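Local coordinates for protein ComZ (Thermus thermophilus, PDB 6QVI) that is a competence-associated pilin that probably acts as a DNA receptor at the pilus tip during natural transformation, at residues L367-A381 with R390-L404. Residues are numbered along the deposited sequence; the frame is centred on the assembly and turned at random.
Sequences LLEVFGDVVLEGIDA and RAQSGSAKSATLAVL
Asp-373, at the bend between strands 367-371 and 374-377, meets Thr-400 near the start of strand 398-404: the hydroxyl OG1 donates to Asp-373 OD1 over 2.9 Å, reaching the carboxylate oxygen nearly along its C-O axis. A chi1 of -45° turns OG1 to the carboxylate; threonine suits the place by joining a beta-branched, strand-favouring side chain to a hydroxyl donor. Just before the bend, Gly-372 adopts a positive phi that glycine tolerates easily, and its N-H bonds to Gln-392 O at 2.9 Å. Inside the bend the small Ala-399 CB fits against Val-370 CG1, 3.8 Å away. The parallel pairing before and after the bend is consistent with successive coils of the beta-solenoid domain; in 390-404 the loop 393-397 separates the two strands. Beyond the bend, Val-374, Leu-376, Leu-401 and Val-403 share one face; Val-403 CG1 also packs on Ala-381 CB at 3.8 Å, after the next turn. On the other face Ala-402 presents only a methyl to Val-375, while branched Leu-404 brings CD1 obliquely to Val-375 CG2, also 3.8 Å away. Leu-404 lies against the aliphatic CG of Glu-377 too, whose carboxylate pairs with Arg-305. At the opposite end, both methyls of Leu-367 touch the aliphatic part of Arg-390, CD1 lying 3.7 Å from CD.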
# COMPACT_ATOMS: atom_id res chain seq x y z
N LEU A 367 14.34 -13.89 -20.77
CA LEU A 367 14.37 -14.11 -19.35
C LEU A 367 15.31 -13.16 -18.66
O LEU A 367 16.39 -12.89 -19.13
CB LEU A 367 14.79 -15.54 -19.08
CG LEU A 367 14.74 -15.90 -17.61
CD1 LEU A 367 13.37 -15.51 -17.12
CD2 LEU A 367 14.98 -17.37 -17.37
N LEU A 368 14.87 -12.66 -17.52
CA LEU A 368 15.62 -11.73 -16.74
C LEU A 368 15.43 -12.13 -15.32
O LEU A 368 14.40 -11.89 -14.75
CB LEU A 368 15.05 -10.35 -16.97
CG LEU A 368 15.27 -9.39 -15.86
CD1 LEU A 368 16.70 -9.57 -15.43
CD2 LEU A 368 15.07 -8.01 -16.42
N GLU A 369 16.43 -12.75 -14.74
CA GLU A 369 16.33 -13.21 -13.38
C GLU A 369 17.04 -12.23 -12.52
O GLU A 369 18.04 -11.69 -12.91
CB GLU A 369 17.00 -14.56 -13.24
CG GLU A 369 17.00 -15.38 -14.51
CD GLU A 369 17.88 -16.61 -14.41
OE1 GLU A 369 18.63 -16.87 -15.36
OE2 GLU A 369 17.81 -17.32 -13.41
N VAL A 370 16.50 -11.97 -11.34
CA VAL A 370 17.11 -11.03 -10.43
C VAL A 370 17.26 -11.69 -9.07
O VAL A 370 16.30 -12.17 -8.53
CB VAL A 370 16.26 -9.77 -10.29
CG1 VAL A 370 16.96 -8.78 -9.43
CG2 VAL A 370 16.01 -9.12 -11.62
N PHE A 371 18.47 -11.72 -8.52
CA PHE A 371 18.73 -12.35 -7.23
C PHE A 371 19.17 -11.30 -6.27
O PHE A 371 20.26 -10.79 -6.37
CB PHE A 371 19.82 -13.38 -7.37
CG PHE A 371 19.75 -14.18 -8.61
CD1 PHE A 371 19.96 -13.61 -9.83
CD2 PHE A 371 19.48 -15.52 -8.55
CE1 PHE A 371 19.90 -14.35 -10.98
CE2 PHE A 371 19.42 -16.27 -9.70
CZ PHE A 371 19.63 -15.68 -10.91
N GLY A 372 18.30 -10.92 -5.34
CA GLY A 372 18.51 -9.81 -4.46
C GLY A 372 18.16 -8.54 -5.19
O GLY A 372 17.63 -8.55 -6.30
N ASP A 373 18.49 -7.41 -4.57
CA ASP A 373 18.15 -6.11 -5.14
C ASP A 373 19.34 -5.47 -5.84
O ASP A 373 20.47 -5.49 -5.34
CB ASP A 373 17.62 -5.22 -4.02
CG ASP A 373 16.45 -5.86 -3.26
OD1 ASP A 373 15.28 -5.55 -3.57
OD2 ASP A 373 16.70 -6.70 -2.34
N VAL A 374 19.09 -4.84 -6.97
CA VAL A 374 20.13 -4.21 -7.75
C VAL A 374 19.84 -2.76 -8.06
O VAL A 374 18.78 -2.45 -8.49
CB VAL A 374 20.35 -4.97 -9.06
CG1 VAL A 374 19.21 -5.89 -9.37
CG2 VAL A 374 20.54 -4.05 -10.23
N VAL A 375 20.79 -1.88 -7.84
CA VAL A 375 20.59 -0.48 -8.15
C VAL A 375 21.72 0.10 -8.95
O VAL A 375 22.84 -0.00 -8.56
CB VAL A 375 20.32 0.37 -6.91
CG1 VAL A 375 20.70 -0.36 -5.68
CG2 VAL A 375 21.06 1.68 -6.95
N LEU A 376 21.37 0.74 -10.06
CA LEU A 376 22.30 1.38 -10.97
C LEU A 376 22.16 2.86 -10.88
O LEU A 376 21.16 3.37 -11.21
CB LEU A 376 21.94 0.99 -12.37
CG LEU A 376 21.51 -0.45 -12.41
CD1 LEU A 376 21.13 -0.85 -13.81
CD2 LEU A 376 22.62 -1.31 -11.91
N GLU A 377 23.18 3.56 -10.44
CA GLU A 377 23.07 4.98 -10.34
C GLU A 377 23.76 5.67 -11.48
O GLU A 377 24.86 5.35 -11.80
CB GLU A 377 23.70 5.46 -9.04
CG GLU A 377 23.21 4.72 -7.82
CD GLU A 377 23.79 5.25 -6.53
OE1 GLU A 377 23.74 6.45 -6.26
OE2 GLU A 377 24.30 4.44 -5.77
N GLY A 378 23.09 6.62 -12.10
CA GLY A 378 23.63 7.37 -13.21
C GLY A 378 23.61 6.56 -14.46
O GLY A 378 24.42 6.71 -15.32
N ILE A 379 22.61 5.73 -14.56
CA ILE A 379 22.47 4.78 -15.66
C ILE A 379 21.00 4.75 -16.01
O ILE A 379 20.16 4.81 -15.10
CB ILE A 379 22.96 3.37 -15.26
CG1 ILE A 379 24.49 3.30 -15.24
CG2 ILE A 379 22.35 2.31 -16.18
CD1 ILE A 379 25.02 1.99 -14.69
N ASP A 380 20.68 4.80 -17.29
CA ASP A 380 19.31 4.54 -17.69
C ASP A 380 19.17 3.07 -18.05
O ASP A 380 20.15 2.36 -18.30
CB ASP A 380 18.92 5.46 -18.85
CG ASP A 380 18.70 6.91 -18.39
OD1 ASP A 380 18.57 7.85 -19.22
OD2 ASP A 380 18.66 7.10 -17.15
N ALA A 381 17.93 2.59 -18.06
CA ALA A 381 17.68 1.22 -18.45
C ALA A 381 16.56 1.21 -19.46
O ALA A 381 15.57 1.91 -19.28
CB ALA A 381 17.34 0.35 -17.22
N ARG A 390 11.94 -13.48 -13.19
CA ARG A 390 11.99 -14.38 -12.08
C ARG A 390 12.77 -13.61 -11.06
O ARG A 390 13.82 -13.10 -11.38
CB ARG A 390 12.77 -15.63 -12.43
CG ARG A 390 12.15 -16.49 -13.51
CD ARG A 390 13.16 -17.49 -14.05
NE ARG A 390 13.09 -18.78 -13.40
CZ ARG A 390 13.06 -19.93 -14.06
NH1 ARG A 390 13.11 -19.92 -15.38
NH2 ARG A 390 13.00 -21.08 -13.41
N ALA A 391 12.29 -13.53 -9.83
CA ALA A 391 13.00 -12.77 -8.84
C ALA A 391 12.93 -13.35 -7.47
O ALA A 391 11.90 -13.84 -7.08
CB ALA A 391 12.44 -11.37 -8.80
N GLN A 392 14.02 -13.28 -6.74
CA GLN A 392 14.00 -13.78 -5.39
C GLN A 392 15.04 -13.12 -4.57
O GLN A 392 15.94 -12.52 -5.08
CB GLN A 392 14.23 -15.28 -5.38
CG GLN A 392 15.36 -15.77 -6.26
CD GLN A 392 15.77 -17.17 -5.88
OE1 GLN A 392 15.88 -17.50 -4.71
NE2 GLN A 392 15.99 -18.00 -6.88
N SER A 393 14.88 -13.21 -3.27
CA SER A 393 15.82 -12.65 -2.35
C SER A 393 15.88 -13.67 -1.26
O SER A 393 15.28 -13.53 -0.22
CB SER A 393 15.31 -11.34 -1.80
OG SER A 393 15.09 -10.42 -2.83
N GLY A 394 16.62 -14.72 -1.54
CA GLY A 394 16.73 -15.82 -0.60
C GLY A 394 15.44 -16.60 -0.48
O GLY A 394 15.13 -17.45 -1.33
N SER A 395 14.67 -16.32 0.58
CA SER A 395 13.41 -17.02 0.83
C SER A 395 12.28 -16.47 -0.04
O SER A 395 11.60 -17.23 -0.75
CB SER A 395 13.04 -16.92 2.31
OG SER A 395 13.98 -17.60 3.12
N ALA A 396 12.04 -15.16 0.04
CA ALA A 396 10.95 -14.53 -0.69
C ALA A 396 11.26 -14.43 -2.17
O ALA A 396 12.42 -14.35 -2.59
CB ALA A 396 10.66 -13.14 -0.12
N LYS A 397 10.20 -14.44 -2.98
CA LYS A 397 10.32 -14.35 -4.44
C LYS A 397 10.01 -12.94 -4.94
O LYS A 397 9.12 -12.71 -5.75
CB LYS A 397 9.40 -15.39 -5.09
CG LYS A 397 9.64 -16.82 -4.63
CD LYS A 397 8.95 -17.82 -5.56
CE LYS A 397 8.98 -19.24 -5.02
NZ LYS A 397 8.04 -20.13 -5.77
N SER A 398 10.82 -11.99 -4.49
CA SER A 398 10.62 -10.61 -4.85
C SER A 398 11.98 -9.96 -4.97
O SER A 398 12.99 -10.49 -4.50
CB SER A 398 9.71 -9.86 -3.85
OG SER A 398 10.35 -9.62 -2.61
N ALA A 399 12.03 -8.83 -5.65
CA ALA A 399 13.30 -8.15 -5.82
C ALA A 399 13.01 -6.77 -6.38
O ALA A 399 11.87 -6.46 -6.75
CB ALA A 399 14.24 -8.94 -6.73
N THR A 400 14.05 -5.95 -6.48
CA THR A 400 13.92 -4.59 -6.97
C THR A 400 15.06 -4.28 -7.92
O THR A 400 16.19 -4.73 -7.73
CB THR A 400 13.95 -3.58 -5.82
OG1 THR A 400 13.10 -4.04 -4.76
CG2 THR A 400 13.46 -2.23 -6.28
N LEU A 401 14.74 -3.46 -8.92
CA LEU A 401 15.70 -2.83 -9.81
C LEU A 401 15.56 -1.34 -9.59
O LEU A 401 14.48 -0.78 -9.82
CB LEU A 401 15.39 -3.14 -11.28
CG LEU A 401 16.43 -2.76 -12.34
CD1 LEU A 401 15.94 -3.33 -13.68
CD2 LEU A 401 16.82 -1.23 -12.46
N ALA A 402 16.65 -0.69 -9.22
CA ALA A 402 16.62 0.76 -9.09
C ALA A 402 17.51 1.37 -10.16
O ALA A 402 18.65 0.92 -10.34
CB ALA A 402 17.09 1.22 -7.73
N VAL A 403 16.99 2.38 -10.83
CA VAL A 403 17.79 3.28 -11.65
C VAL A 403 17.68 4.64 -10.99
O VAL A 403 16.60 5.24 -10.96
CB VAL A 403 17.34 3.31 -13.12
CG1 VAL A 403 17.78 2.07 -13.88
CG2 VAL A 403 15.82 3.40 -13.18
N LEU A 404 18.78 5.10 -10.43
CA LEU A 404 18.84 6.36 -9.70
C LEU A 404 19.64 7.40 -10.46
O LEU A 404 20.51 7.07 -11.27
CB LEU A 404 19.46 6.13 -8.32
CG LEU A 404 18.87 4.98 -7.48
CD1 LEU A 404 19.51 5.05 -6.12
CD2 LEU A 404 17.34 5.04 -7.39